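Local structure of oxidoreductase, short chain dehydrogenase/reductase family protein (Bifidobacterium adolescentis L2-32, 6OW4) at residues 45-50 with 125-130; 178-183 with 206-211; 227-232 with 282-287. The protein acts as an NADH-dependent 20beta-hydroxysteroid dehydrogenase of the short-chain dehydrogenase/reductase family, interconverting a hydroxyl and a ketone on the steroid side chain. All coordinates share one frame; numbering follows the deposited sequence.

Interaction 1: residues 45-50 with 125-130. With NAD (nicotinamide-adenine-dinucleotide), chain N.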
loop_
_atom_site.group_PDB
_atom_site.type_symbol
_atom_site.label_atom_id
_atom_site.label_comp_id
_atom_site.label_asym_id
_atom_site.label_seq_id
_atom_site.Cartn_x
_atom_site.Cartn_y
_atom_site.Cartn_z
ATOM N N PHE F 45 14.430 25.435 -7.368
ATOM C CA PHE F 45 13.342 25.970 -8.225
ATOM C C PHE F 45 12.022 25.260 -7.906
ATOM O O PHE F 45 12.031 24.148 -7.345
ATOM C CB PHE F 45 13.722 25.860 -9.703
ATOM C CG PHE F 45 13.799 24.459 -10.256
ATOM C CD1 PHE F 45 14.989 23.747 -10.230
ATOM C CD2 PHE F 45 12.687 23.865 -10.830
ATOM C CE1 PHE F 45 15.058 22.464 -10.753
ATOM C CE2 PHE F 45 12.758 22.583 -11.352
ATOM C CZ PHE F 45 13.943 21.884 -11.313
ATOM N N VAL F 46 10.920 25.924 -8.258
ATOM C CA VAL F 46 9.519 25.450 -8.064
ATOM C C VAL F 46 8.790 25.594 -9.402
ATOM O O VAL F 46 8.767 26.720 -9.934
ATOM C CB VAL F 46 8.808 26.247 -6.952
ATOM C CG1 VAL F 46 7.349 25.841 -6.817
ATOM C CG2 VAL F 46 9.531 26.129 -5.616
ATOM N N THR F 47 8.229 24.498 -9.921
ATOM C CA THR F 47 7.455 24.468 -11.191
ATOM C C THR F 47 5.979 24.685 -10.852
ATOM O O THR F 47 5.598 24.396 -9.703
ATOM C CB THR F 47 7.689 23.168 -11.970
ATOM O OG1 THR F 47 6.934 22.125 -11.356
ATOM C CG2 THR F 47 9.150 22.780 -12.034
ATOM N N GLY F 48 5.194 25.185 -11.809
ATOM C CA GLY F 48 3.799 25.611 -11.590
ATOM C C GLY F 48 3.715 26.676 -10.507
ATOM O O GLY F 48 2.728 26.663 -9.746
ATOM N N ALA F 49 4.707 27.573 -10.454
ATOM C CA ALA F 49 4.933 28.551 -9.361
ATOM C C ALA F 49 4.062 29.802 -9.543
ATOM O O ALA F 49 4.233 30.748 -8.747
ATOM C CB ALA F 49 6.397 28.911 -9.287
ATOM N N ALA F 50 3.178 29.823 -10.547
ATOM C CA ALA F 50 2.122 30.848 -10.721
ATOM C C ALA F 50 0.873 30.421 -9.941
ATOM O O ALA F 50 0.184 31.309 -9.403
ATOM C CB ALA F 50 1.820 31.057 -12.185
ATOM N N ALA F 125 14.315 20.836 -5.645
ATOM C CA ALA F 125 13.388 21.050 -6.778
ATOM C C ALA F 125 11.984 20.606 -6.360
ATOM O O ALA F 125 11.834 19.443 -5.941
ATOM C CB ALA F 125 13.873 20.302 -7.994
ATOM N N PHE F 126 11.010 21.514 -6.439
ATOM C CA PHE F 126 9.570 21.224 -6.228
ATOM C C PHE F 126 8.895 21.137 -7.599
ATOM O O PHE F 126 8.539 22.183 -8.177
ATOM C CB PHE F 126 8.927 22.263 -5.306
ATOM C CG PHE F 126 7.483 21.993 -4.965
ATOM C CD1 PHE F 126 7.017 20.698 -4.786
ATOM C CD2 PHE F 126 6.587 23.038 -4.803
ATOM C CE1 PHE F 126 5.690 20.457 -4.471
ATOM C CE2 PHE F 126 5.259 22.796 -4.485
ATOM C CZ PHE F 126 4.814 21.506 -4.321
ATOM N N LEU F 127 8.738 19.910 -8.098
ATOM C CA LEU F 127 8.252 19.602 -9.468
ATOM C C LEU F 127 6.726 19.478 -9.411
ATOM O O LEU F 127 6.207 18.344 -9.408
ATOM C CB LEU F 127 8.954 18.327 -9.944
ATOM C CG LEU F 127 10.472 18.345 -9.757
ATOM C CD1 LEU F 127 11.028 16.941 -9.608
ATOM C CD2 LEU F 127 11.152 19.078 -10.899
ATOM N N ASN F 128 6.058 20.632 -9.357
ATOM C CA ASN F 128 4.632 20.799 -8.972
ATOM C C ASN F 128 3.756 20.955 -10.223
ATOM O O ASN F 128 2.565 20.599 -10.148
ATOM C CB ASN F 128 4.488 21.979 -8.005
ATOM C CG ASN F 128 3.051 22.364 -7.726
ATOM O OD1 ASN F 128 2.329 21.628 -7.058
ATOM N ND2 ASN F 128 2.637 23.520 -8.222
ATOM N N ALA F 129 4.311 21.469 -11.325
ATOM C CA ALA F 129 3.591 21.679 -12.604
ATOM C C ALA F 129 2.747 20.442 -12.930
ATOM O O ALA F 129 3.303 19.325 -12.942
ATOM C CB ALA F 129 4.566 21.983 -13.715
ATOM N N GLY F 130 1.448 20.643 -13.160
ATOM C CA GLY F 130 0.488 19.595 -13.557
ATOM C C GLY F 130 -0.816 20.206 -14.035
ATOM O O GLY F 130 -0.968 21.438 -13.904
HETATM P PA NAD N . -2.840 25.263 -10.740
HETATM O O1A NAD N . -3.534 24.851 -11.997
HETATM O O2A NAD N . -2.883 26.791 -10.599
HETATM O O5B NAD N . -1.320 24.796 -10.734
HETATM C C5B NAD N . -0.761 24.115 -11.858
HETATM C C4B NAD N . 0.376 25.006 -12.436
HETATM O O4B NAD N . 1.218 24.111 -13.405
HETATM C C3B NAD N . -0.067 25.987 -13.105
HETATM O O3B NAD N . 0.528 27.263 -12.673
HETATM C C2B NAD N . 0.347 25.709 -14.692
HETATM O O2B NAD N . 0.616 26.972 -15.369
HETATM C C1B NAD N . 1.387 24.975 -14.660
HETATM N N9A NAD N . 1.423 24.108 -15.881
HETATM C C8A NAD N . 0.606 23.228 -16.506
HETATM N N7A NAD N . 1.242 22.777 -17.616
HETATM C C5A NAD N . 2.447 23.379 -17.677
HETATM C C6A NAD N . 3.488 23.271 -18.609
HETATM N N6A NAD N . 3.711 22.536 -19.811
HETATM N N1A NAD N . 4.621 23.994 -18.442
HETATM C C2A NAD N . 4.755 24.834 -17.363
HETATM N N3A NAD N . 3.724 24.942 -16.436
HETATM C C4A NAD N . 2.573 24.209 -16.604
HETATM O O3 NAD N . -3.611 24.570 -9.461
HETATM P PN NAD N . -2.846 23.878 -8.223
HETATM O O1N NAD N . -3.873 23.450 -7.213
HETATM O O2N NAD N . -1.885 24.888 -7.595
HETATM O O5D NAD N . -2.073 22.583 -8.745
HETATM C C5D NAD N . -0.672 22.442 -8.564
HETATM C C4D NAD N . -0.300 20.936 -8.596
HETATM O O4D NAD N . -0.873 20.321 -7.599
HETATM C C3D NAD N . -0.811 20.276 -9.863
HETATM O O3D NAD N . 0.155 19.454 -10.380
HETATM C C2D NAD N . -2.047 19.451 -9.396
HETATM O O2D NAD N . -2.222 18.308 -10.335
HETATM C C1D NAD N . -1.735 19.087 -8.199
HETATM N N1N NAD N . -2.877 18.838 -7.312
HETATM C C2N NAD N . -3.686 19.882 -6.884
HETATM C C3N NAD N . -4.774 19.633 -6.033
HETATM C C7N NAD N . -5.691 20.784 -5.555
HETATM O O7N NAD N . -6.858 20.557 -5.297
HETATM N N7N NAD N . -5.193 22.108 -5.406
HETATM C C4N NAD N . -5.036 18.342 -5.614
HETATM C C5N NAD N . -4.229 17.297 -6.034
HETATM C C6N NAD N . -3.142 17.556 -6.880
HETATM O O HOH W 1 0.539 25.353 -8.581
#
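At the cofactor edge of the Rossmann fold, strand 42-47 runs into the dinucleotide-binding turn beside strand 124-127, and T47 and A129 join the two at the cofactor end of the strands. The hydroxyl OG1 of T47 accepts an almost straight bond from A129 N (2.7 Å, 175°) and a bent, weak one from N128 N. With chi1 at 77°, OG1 sits between the backbone N and the carbonyl carbon of T47, a crowded position that turns it toward the neighbouring strand so that both amides reach it. Behind this point the strands run parallel in register: F126 N bonds to F45 O, and T47 N to F126 O at 2.9 Å. F45 places one ring face over A125, whose CB is 4.0 Å from the ring centroid in a CH-pi contact, while L127 CD2 approaches the same ring obliquely. On the other side of the sheet V46 CG1 meets F126 CD2 at 3.5 Å. T47-G48 begin the TGxxxGxG motif of the SDR family, and N128-A129-G130 form its NAG motif, so two family signatures meet here over the cofactor. G48, with positive phi and no side chain, brings its CA to 3.5 Å from the ribose oxygen O4B of NAD. N128 has several partners: its backbone O takes a bond from NAD O3D (2.7 Å), OD1 bonds to T179 OG1, and ND2 gives a weak bond to T47 O. ND2 also donates to a water at 2.8 Å, which reaches G48 O and the phosphate oxygen O2N of NAD. Helix 52-63 packs on V46, F126 and N128, and helix 142-170 lies against F45 and L127.

Interaction 2: residues 178-183 with 206-211. Unlike the reference sequence in segment 178-183: A181 (reference Ser). With NAD (nicotinamide-adenine-dinucleotide), chain N.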
loop_
_atom_site.group_PDB
_atom_site.type_symbol
_atom_site.label_atom_id
_atom_site.label_comp_id
_atom_site.label_asym_id
_atom_site.label_seq_id
_atom_site.Cartn_x
_atom_site.Cartn_y
_atom_site.Cartn_z
ATOM N N PHE F 178 8.092 15.847 -5.637
ATOM C CA PHE F 178 7.127 15.703 -6.754
ATOM C C PHE F 178 5.710 15.821 -6.190
ATOM O O PHE F 178 5.398 15.100 -5.229
ATOM C CB PHE F 178 7.315 14.355 -7.456
ATOM C CG PHE F 178 8.652 14.144 -8.123
ATOM C CD1 PHE F 178 9.788 13.866 -7.378
ATOM C CD2 PHE F 178 8.765 14.181 -9.503
ATOM C CE1 PHE F 178 11.010 13.655 -7.999
ATOM C CE2 PHE F 178 9.986 13.964 -10.124
ATOM C CZ PHE F 178 11.107 13.706 -9.370
ATOM N N THR F 179 4.882 16.699 -6.759
ATOM C CA THR F 179 3.439 16.808 -6.419
ATOM C C THR F 179 2.689 15.664 -7.111
ATOM O O THR F 179 2.600 15.681 -8.354
ATOM C CB THR F 179 2.863 18.179 -6.794
ATOM O OG1 THR F 179 3.704 19.189 -6.239
ATOM C CG2 THR F 179 1.451 18.376 -6.289
ATOM N N ALA F 180 2.205 14.695 -6.330
ATOM C CA ALA F 180 1.314 13.601 -6.781
ATOM C C ALA F 180 -0.137 14.037 -6.540
ATOM O O ALA F 180 -0.425 15.235 -6.730
ATOM C CB ALA F 180 1.666 12.318 -6.066
ATOM N N ALA F 181 -1.013 13.102 -6.159
ATOM C CA ALA F 181 -2.414 13.357 -5.750
ATOM C C ALA F 181 -3.020 12.067 -5.189
ATOM O O ALA F 181 -2.407 10.992 -5.371
ATOM C CB ALA F 181 -3.223 13.871 -6.916
ATOM N N LEU F 182 -4.185 12.178 -4.544
ATOM C CA LEU F 182 -4.980 11.020 -4.054
ATOM C C LEU F 182 -5.638 10.307 -5.240
ATOM O O LEU F 182 -5.982 9.121 -5.083
ATOM C CB LEU F 182 -6.034 11.501 -3.053
ATOM C CG LEU F 182 -5.549 11.661 -1.615
ATOM C CD1 LEU F 182 -6.648 12.268 -0.766
ATOM C CD2 LEU F 182 -5.097 10.328 -1.027
ATOM N N SER F 183 -5.806 11.008 -6.368
ATOM C CA SER F 183 -6.206 10.440 -7.684
ATOM C C SER F 183 -5.210 9.347 -8.094
ATOM O O SER F 183 -5.629 8.398 -8.785
ATOM C CB SER F 183 -6.308 11.517 -8.730
ATOM O OG SER F 183 -7.133 12.580 -8.279
ATOM N N ALA F 206 2.179 7.217 -11.539
ATOM C CA ALA F 206 3.443 7.031 -12.291
ATOM C C ALA F 206 4.533 7.917 -11.681
ATOM O O ALA F 206 5.651 7.413 -11.470
ATOM C CB ALA F 206 3.234 7.342 -13.752
ATOM N N ILE F 207 4.206 9.185 -11.414
ATOM C CA ILE F 207 5.109 10.176 -10.754
ATOM C C ILE F 207 5.585 9.593 -9.419
ATOM O O ILE F 207 6.786 9.723 -9.121
ATOM C CB ILE F 207 4.405 11.540 -10.582
ATOM C CG1 ILE F 207 4.259 12.265 -11.923
ATOM C CG2 ILE F 207 5.128 12.408 -9.562
ATOM C CD1 ILE F 207 3.251 13.388 -11.909
ATOM N N MET F 208 4.679 8.969 -8.660
ATOM C CA MET F 208 4.970 8.374 -7.327
ATOM C C MET F 208 6.060 7.302 -7.453
ATOM O O MET F 208 7.076 7.416 -6.744
ATOM C CB MET F 208 3.715 7.761 -6.697
ATOM C CG MET F 208 2.842 8.774 -5.974
ATOM S SD MET F 208 1.450 8.006 -5.100
ATOM C CE MET F 208 2.337 7.035 -3.881
ATOM N N GLU F 209 5.861 6.307 -8.324
ATOM C CA GLU F 209 6.791 5.157 -8.496
ATOM C C GLU F 209 8.072 5.621 -9.203
ATOM O O GLU F 209 9.108 4.943 -9.044
ATOM C CB GLU F 209 6.106 4.018 -9.255
ATOM C CG GLU F 209 6.919 2.734 -9.303
ATOM C CD GLU F 209 7.389 2.206 -7.957
ATOM O OE1 GLU F 209 6.644 2.353 -6.971
ATOM O OE2 GLU F 209 8.506 1.650 -7.894
ATOM N N HIS F 210 8.013 6.729 -9.951
ATOM C CA HIS F 210 9.196 7.393 -10.565
ATOM C C HIS F 210 10.080 7.969 -9.451
ATOM O O HIS F 210 11.293 7.684 -9.451
ATOM C CB HIS F 210 8.761 8.453 -11.590
ATOM C CG HIS F 210 9.870 9.332 -12.068
ATOM N ND1 HIS F 210 10.989 8.830 -12.705
ATOM C CD2 HIS F 210 10.035 10.671 -12.015
ATOM C CE1 HIS F 210 11.795 9.822 -13.021
ATOM N NE2 HIS F 210 11.233 10.964 -12.608
ATOM N N SER F 211 9.485 8.739 -8.533
ATOM C CA SER F 211 10.160 9.341 -7.351
ATOM C C SER F 211 10.816 8.234 -6.518
ATOM O O SER F 211 11.979 8.410 -6.114
ATOM C CB SER F 211 9.191 10.159 -6.528
ATOM O OG SER F 211 9.840 10.735 -5.402
HETATM P PA NAD N . -2.840 25.263 -10.740
HETATM O O1A NAD N . -3.534 24.851 -11.997
HETATM O O2A NAD N . -2.883 26.791 -10.599
HETATM O O5B NAD N . -1.320 24.796 -10.734
HETATM C C5B NAD N . -0.761 24.115 -11.858
HETATM C C4B NAD N . 0.376 25.006 -12.436
HETATM O O4B NAD N . 1.218 24.111 -13.405
HETATM C C3B NAD N . -0.067 25.987 -13.105
HETATM O O3B NAD N . 0.528 27.263 -12.673
HETATM C C2B NAD N . 0.347 25.709 -14.692
HETATM O O2B NAD N . 0.616 26.972 -15.369
HETATM C C1B NAD N . 1.387 24.975 -14.660
HETATM N N9A NAD N . 1.423 24.108 -15.881
HETATM C C8A NAD N . 0.606 23.228 -16.506
HETATM N N7A NAD N . 1.242 22.777 -17.616
HETATM C C5A NAD N . 2.447 23.379 -17.677
HETATM C C6A NAD N . 3.488 23.271 -18.609
HETATM N N6A NAD N . 3.711 22.536 -19.811
HETATM N N1A NAD N . 4.621 23.994 -18.442
HETATM C C2A NAD N . 4.755 24.834 -17.363
HETATM N N3A NAD N . 3.724 24.942 -16.436
HETATM C C4A NAD N . 2.573 24.209 -16.604
HETATM O O3 NAD N . -3.611 24.570 -9.461
HETATM P PN NAD N . -2.846 23.878 -8.223
HETATM O O1N NAD N . -3.873 23.450 -7.213
HETATM O O2N NAD N . -1.885 24.888 -7.595
HETATM O O5D NAD N . -2.073 22.583 -8.745
HETATM C C5D NAD N . -0.672 22.442 -8.564
HETATM C C4D NAD N . -0.300 20.936 -8.596
HETATM O O4D NAD N . -0.873 20.321 -7.599
HETATM C C3D NAD N . -0.811 20.276 -9.863
HETATM O O3D NAD N . 0.155 19.454 -10.380
HETATM C C2D NAD N . -2.047 19.451 -9.396
HETATM O O2D NAD N . -2.222 18.308 -10.335
HETATM C C1D NAD N . -1.735 19.087 -8.199
HETATM N N1N NAD N . -2.877 18.838 -7.312
HETATM C C2N NAD N . -3.686 19.882 -6.884
HETATM C C3N NAD N . -4.774 19.633 -6.033
HETATM C C7N NAD N . -5.691 20.784 -5.555
HETATM O O7N NAD N . -6.858 20.557 -5.297
HETATM N N7N NAD N . -5.193 22.108 -5.406
HETATM C C4N NAD N . -5.036 18.342 -5.614
HETATM C C5N NAD N . -4.229 17.297 -6.034
HETATM C C6N NAD N . -3.142 17.556 -6.880
#
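The rings of F178 and H210 stand almost perpendicular, their planes at 88° and their centroids 5.5 Å apart, in an oblique pairing. F178 CE2 comes to the edge of the imidazole, near its plane, 3.8 Å from H210 CD2. Toward the phenyl ring, H210 CD2, I207 CG2 and S211 OG all come in obliquely. H210 also faces the subunit interface: ND1 bonds to N198 of a neighbouring subunit, and its ring pairs edge-to-face with W145 of that subunit. Nearer the strand, I207 CG2 presses on F178 CB at 3.6 Å. The F178 ring is swung to this place because its CG lies anti to the carbonyl carbon, chi1 -63°. S211 CB and OG approach from the same side of the ring as I207 and H210, but at another part of its rim, OG 3.7 Å from F178 CD1; that hydroxyl finds its polar partner in S225. One turn earlier in the helix, M208 lays its CG against A180 CB (3.7 Å). No hydrogen bond crosses this contact, which is held by apolar and aromatic side chains. The end of the strand and the residues after it reach NAD: T179 CG2 is 3.3 Å from ribose O4D, and A181 CB, at a position that is Ser in the reference sequence, is 3.7 Å from nicotinamide C5N. K204, a turn before I207 on helix 198-217, bonds to T179 O and to NAD. The contact thus packs helix 198-217 against the end of strand 174-179, with strand 223-230 alongside and T156 of helix 142-170 touching both F178 and I207.

Interaction 3: residues 227-232 with 282-287. With NAD (nicotinamide-adenine-dinucleotide), chain N.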
loop_
_atom_site.group_PDB
_atom_site.type_symbol
_atom_site.label_atom_id
_atom_site.label_comp_id
_atom_site.label_asym_id
_atom_site.label_seq_id
_atom_site.Cartn_x
_atom_site.Cartn_y
_atom_site.Cartn_z
ATOM N N THR F 227 7.288 12.337 -2.570
ATOM C CA THR F 227 6.047 12.886 -3.168
ATOM C C THR F 227 5.149 13.460 -2.071
ATOM O O THR F 227 5.196 12.958 -0.931
ATOM C CB THR F 227 5.295 11.819 -3.968
ATOM O OG1 THR F 227 5.006 10.740 -3.080
ATOM C CG2 THR F 227 6.086 11.316 -5.153
ATOM N N ILE F 228 4.372 14.482 -2.427
ATOM C CA ILE F 228 3.253 15.032 -1.614
ATOM C C ILE F 228 1.959 14.733 -2.375
ATOM O O ILE F 228 1.875 15.111 -3.557
ATOM C CB ILE F 228 3.457 16.536 -1.355
ATOM C CG1 ILE F 228 4.792 16.798 -0.654
ATOM C CG2 ILE F 228 2.287 17.122 -0.575
ATOM C CD1 ILE F 228 5.146 18.261 -0.530
ATOM N N SER F 229 1.014 14.049 -1.728
ATOM C CA SER F 229 -0.302 13.662 -2.297
ATOM C C SER F 229 -1.396 14.497 -1.641
ATOM O O SER F 229 -2.111 14.006 -0.767
ATOM C CB SER F 229 -0.546 12.190 -2.122
ATOM O OG SER F 229 0.385 11.439 -2.884
ATOM N N PRO F 230 -1.560 15.783 -2.031
ATOM C CA PRO F 230 -2.590 16.630 -1.438
ATOM C C PRO F 230 -3.992 16.100 -1.771
ATOM O O PRO F 230 -4.171 15.545 -2.841
ATOM C CB PRO F 230 -2.352 18.013 -2.064
ATOM C CG PRO F 230 -1.622 17.721 -3.354
ATOM C CD PRO F 230 -0.793 16.486 -3.071
ATOM N N GLY F 231 -4.932 16.257 -0.836
ATOM C CA GLY F 231 -6.367 16.014 -1.065
ATOM C C GLY F 231 -7.007 17.224 -1.716
ATOM O O GLY F 231 -6.348 17.850 -2.566
ATOM N N TYR F 232 -8.238 17.557 -1.326
ATOM C CA TYR F 232 -8.952 18.777 -1.780
ATOM C C TYR F 232 -8.297 19.995 -1.117
ATOM O O TYR F 232 -8.481 20.183 0.101
ATOM C CB TYR F 232 -10.448 18.670 -1.477
ATOM C CG TYR F 232 -11.159 17.578 -2.237
ATOM C CD1 TYR F 232 -11.230 17.602 -3.621
ATOM C CD2 TYR F 232 -11.765 16.521 -1.578
ATOM C CE1 TYR F 232 -11.881 16.605 -4.330
ATOM C CE2 TYR F 232 -12.421 15.515 -2.271
ATOM C CZ TYR F 232 -12.480 15.557 -3.652
ATOM O OH TYR F 232 -13.126 14.572 -4.344
ATOM N N GLY F 282 12.006 8.235 -0.901
ATOM C CA GLY F 282 11.275 7.177 -1.622
ATOM C C GLY F 282 9.934 6.856 -0.981
ATOM O O GLY F 282 9.460 5.718 -1.157
ATOM N N THR F 283 9.335 7.823 -0.278
ATOM C CA THR F 283 8.000 7.684 0.364
ATOM C C THR F 283 7.099 8.854 -0.046
ATOM O O THR F 283 7.576 9.769 -0.744
ATOM C CB THR F 283 8.120 7.560 1.889
ATOM O OG1 THR F 283 6.837 7.172 2.379
ATOM C CG2 THR F 283 8.571 8.834 2.570
ATOM N N ASP F 284 5.835 8.798 0.380
ATOM C CA ASP F 284 4.783 9.798 0.075
ATOM C C ASP F 284 4.248 10.367 1.391
ATOM O O ASP F 284 4.122 9.597 2.358
ATOM C CB ASP F 284 3.646 9.163 -0.727
ATOM C CG ASP F 284 2.523 10.131 -1.052
ATOM O OD1 ASP F 284 2.810 11.176 -1.673
ATOM O OD2 ASP F 284 1.372 9.839 -0.669
ATOM N N ILE F 285 3.937 11.663 1.414
ATOM C CA ILE F 285 3.221 12.327 2.542
ATOM C C ILE F 285 1.877 12.829 2.006
ATOM O O ILE F 285 1.873 13.781 1.198
ATOM C CB ILE F 285 4.082 13.442 3.172
ATOM C CG1 ILE F 285 5.465 12.910 3.564
ATOM C CG2 ILE F 285 3.356 14.078 4.350
ATOM C CD1 ILE F 285 6.307 13.865 4.385
ATOM N N ARG F 286 0.785 12.179 2.420
ATOM C CA ARG F 286 -0.604 12.575 2.076
ATOM C C ARG F 286 -1.008 13.751 2.971
ATOM O O ARG F 286 -0.806 13.658 4.196
ATOM C CB ARG F 286 -1.562 11.391 2.237
ATOM C CG ARG F 286 -1.187 10.185 1.386
ATOM C CD ARG F 286 -2.209 9.067 1.431
ATOM N NE ARG F 286 -1.612 7.794 1.046
ATOM C CZ ARG F 286 -2.284 6.664 0.840
ATOM N NH1 ARG F 286 -3.599 6.633 0.973
ATOM N NH2 ARG F 286 -1.639 5.563 0.496
ATOM N N VAL F 287 -1.537 14.817 2.366
ATOM C CA VAL F 287 -2.040 16.036 3.064
ATOM C C VAL F 287 -3.488 16.255 2.611
ATOM O O VAL F 287 -3.714 17.131 1.756
ATOM C CB VAL F 287 -1.134 17.250 2.776
ATOM C CG1 VAL F 287 -1.478 18.438 3.659
ATOM C CG2 VAL F 287 0.340 16.896 2.919
HETATM P PA NAD N . -2.840 25.263 -10.740
HETATM O O1A NAD N . -3.534 24.851 -11.997
HETATM O O2A NAD N . -2.883 26.791 -10.599
HETATM O O5B NAD N . -1.320 24.796 -10.734
HETATM C C5B NAD N . -0.761 24.115 -11.858
HETATM C C4B NAD N . 0.376 25.006 -12.436
HETATM O O4B NAD N . 1.218 24.111 -13.405
HETATM C C3B NAD N . -0.067 25.987 -13.105
HETATM O O3B NAD N . 0.528 27.263 -12.673
HETATM C C2B NAD N . 0.347 25.709 -14.692
HETATM O O2B NAD N . 0.616 26.972 -15.369
HETATM C C1B NAD N . 1.387 24.975 -14.660
HETATM N N9A NAD N . 1.423 24.108 -15.881
HETATM C C8A NAD N . 0.606 23.228 -16.506
HETATM N N7A NAD N . 1.242 22.777 -17.616
HETATM C C5A NAD N . 2.447 23.379 -17.677
HETATM C C6A NAD N . 3.488 23.271 -18.609
HETATM N N6A NAD N . 3.711 22.536 -19.811
HETATM N N1A NAD N . 4.621 23.994 -18.442
HETATM C C2A NAD N . 4.755 24.834 -17.363
HETATM N N3A NAD N . 3.724 24.942 -16.436
HETATM C C4A NAD N . 2.573 24.209 -16.604
HETATM O O3 NAD N . -3.611 24.570 -9.461
HETATM P PN NAD N . -2.846 23.878 -8.223
HETATM O O1N NAD N . -3.873 23.450 -7.213
HETATM O O2N NAD N . -1.885 24.888 -7.595
HETATM O O5D NAD N . -2.073 22.583 -8.745
HETATM C C5D NAD N . -0.672 22.442 -8.564
HETATM C C4D NAD N . -0.300 20.936 -8.596
HETATM O O4D NAD N . -0.873 20.321 -7.599
HETATM C C3D NAD N . -0.811 20.276 -9.863
HETATM O O3D NAD N . 0.155 19.454 -10.380
HETATM C C2D NAD N . -2.047 19.451 -9.396
HETATM O O2D NAD N . -2.222 18.308 -10.335
HETATM C C1D NAD N . -1.735 19.087 -8.199
HETATM N N1N NAD N . -2.877 18.838 -7.312
HETATM C C2N NAD N . -3.686 19.882 -6.884
HETATM C C3N NAD N . -4.774 19.633 -6.033
HETATM C C7N NAD N . -5.691 20.784 -5.555
HETATM O O7N NAD N . -6.858 20.557 -5.297
HETATM N N7N NAD N . -5.193 22.108 -5.406
HETATM C C4N NAD N . -5.036 18.342 -5.614
HETATM C C5N NAD N . -4.229 17.297 -6.034
HETATM C C6N NAD N . -3.142 17.556 -6.880
#
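The side chains of T227 and D284 cross at about a right angle, and the carboxylate of D284 swings over to the neighbouring strand to take two hydroxyls on one oxygen. T227 OG1 donates to D284 OD1 at 2.6 Å from the anti side, and S229 OG donates to the same OD1 at 2.7 Å from the syn side. Both hydroxyls come from the same face of the carboxylate plane, 23° and 29° out of it. CG of D284 is anti to its backbone N, chi1 179°, which sends the acid across the gap between the strands, and T227 and S229, two residues apart on one side of the sheet, present their hydroxyls to it. Two donors on one oxygen would probably stabilise the negative charge there. On that side R286 also passes S229, its CG 4.1 Å from S229 CB. The opposite side of the sheet is apolar: I228 and V287 lie side by side and point the same way, CG2 to CG2 at 4.0 Å, under helix 262-273. Backbone bonds zip the two parallel strands together from T227 N to T283 O (3.2 Å) through to G231 N to V287 O (3.0 Å). At the strand's last residue P230 CG touches the nicotinamide ring, and just past it G231 O lies 3.4 Å from NAD C4N. On the outer flank I285 packs on I285 of a neighbouring subunit, and R286 on T283 of that subunit. This is the sixth-to-seventh strand pairing of the SDR Rossmann sheet, in which the strand closing the sheet lies at a subunit interface while P230 and G231, at the end of its partner, line the nicotinamide site.

From the N terminus, interaction 1 closes first, bringing strand 124-127 back beside the end of strand 42-47 after two intervening strands and three helices. Interaction 2 then folds helix 198-217 onto strand 174-179, and interaction 3 joins strand 223-230, which follows that helix, to the late strand 284-287. The three loops follow one another in series, without nesting or crossing. They still meet in space: N128 of interaction 1 bonds to T179 of interaction 2, and F178 and A180 exchange backbone bonds with I228 of interaction 3. Together they run from the middle of the parallel sheet to one edge, and all three touch NAD.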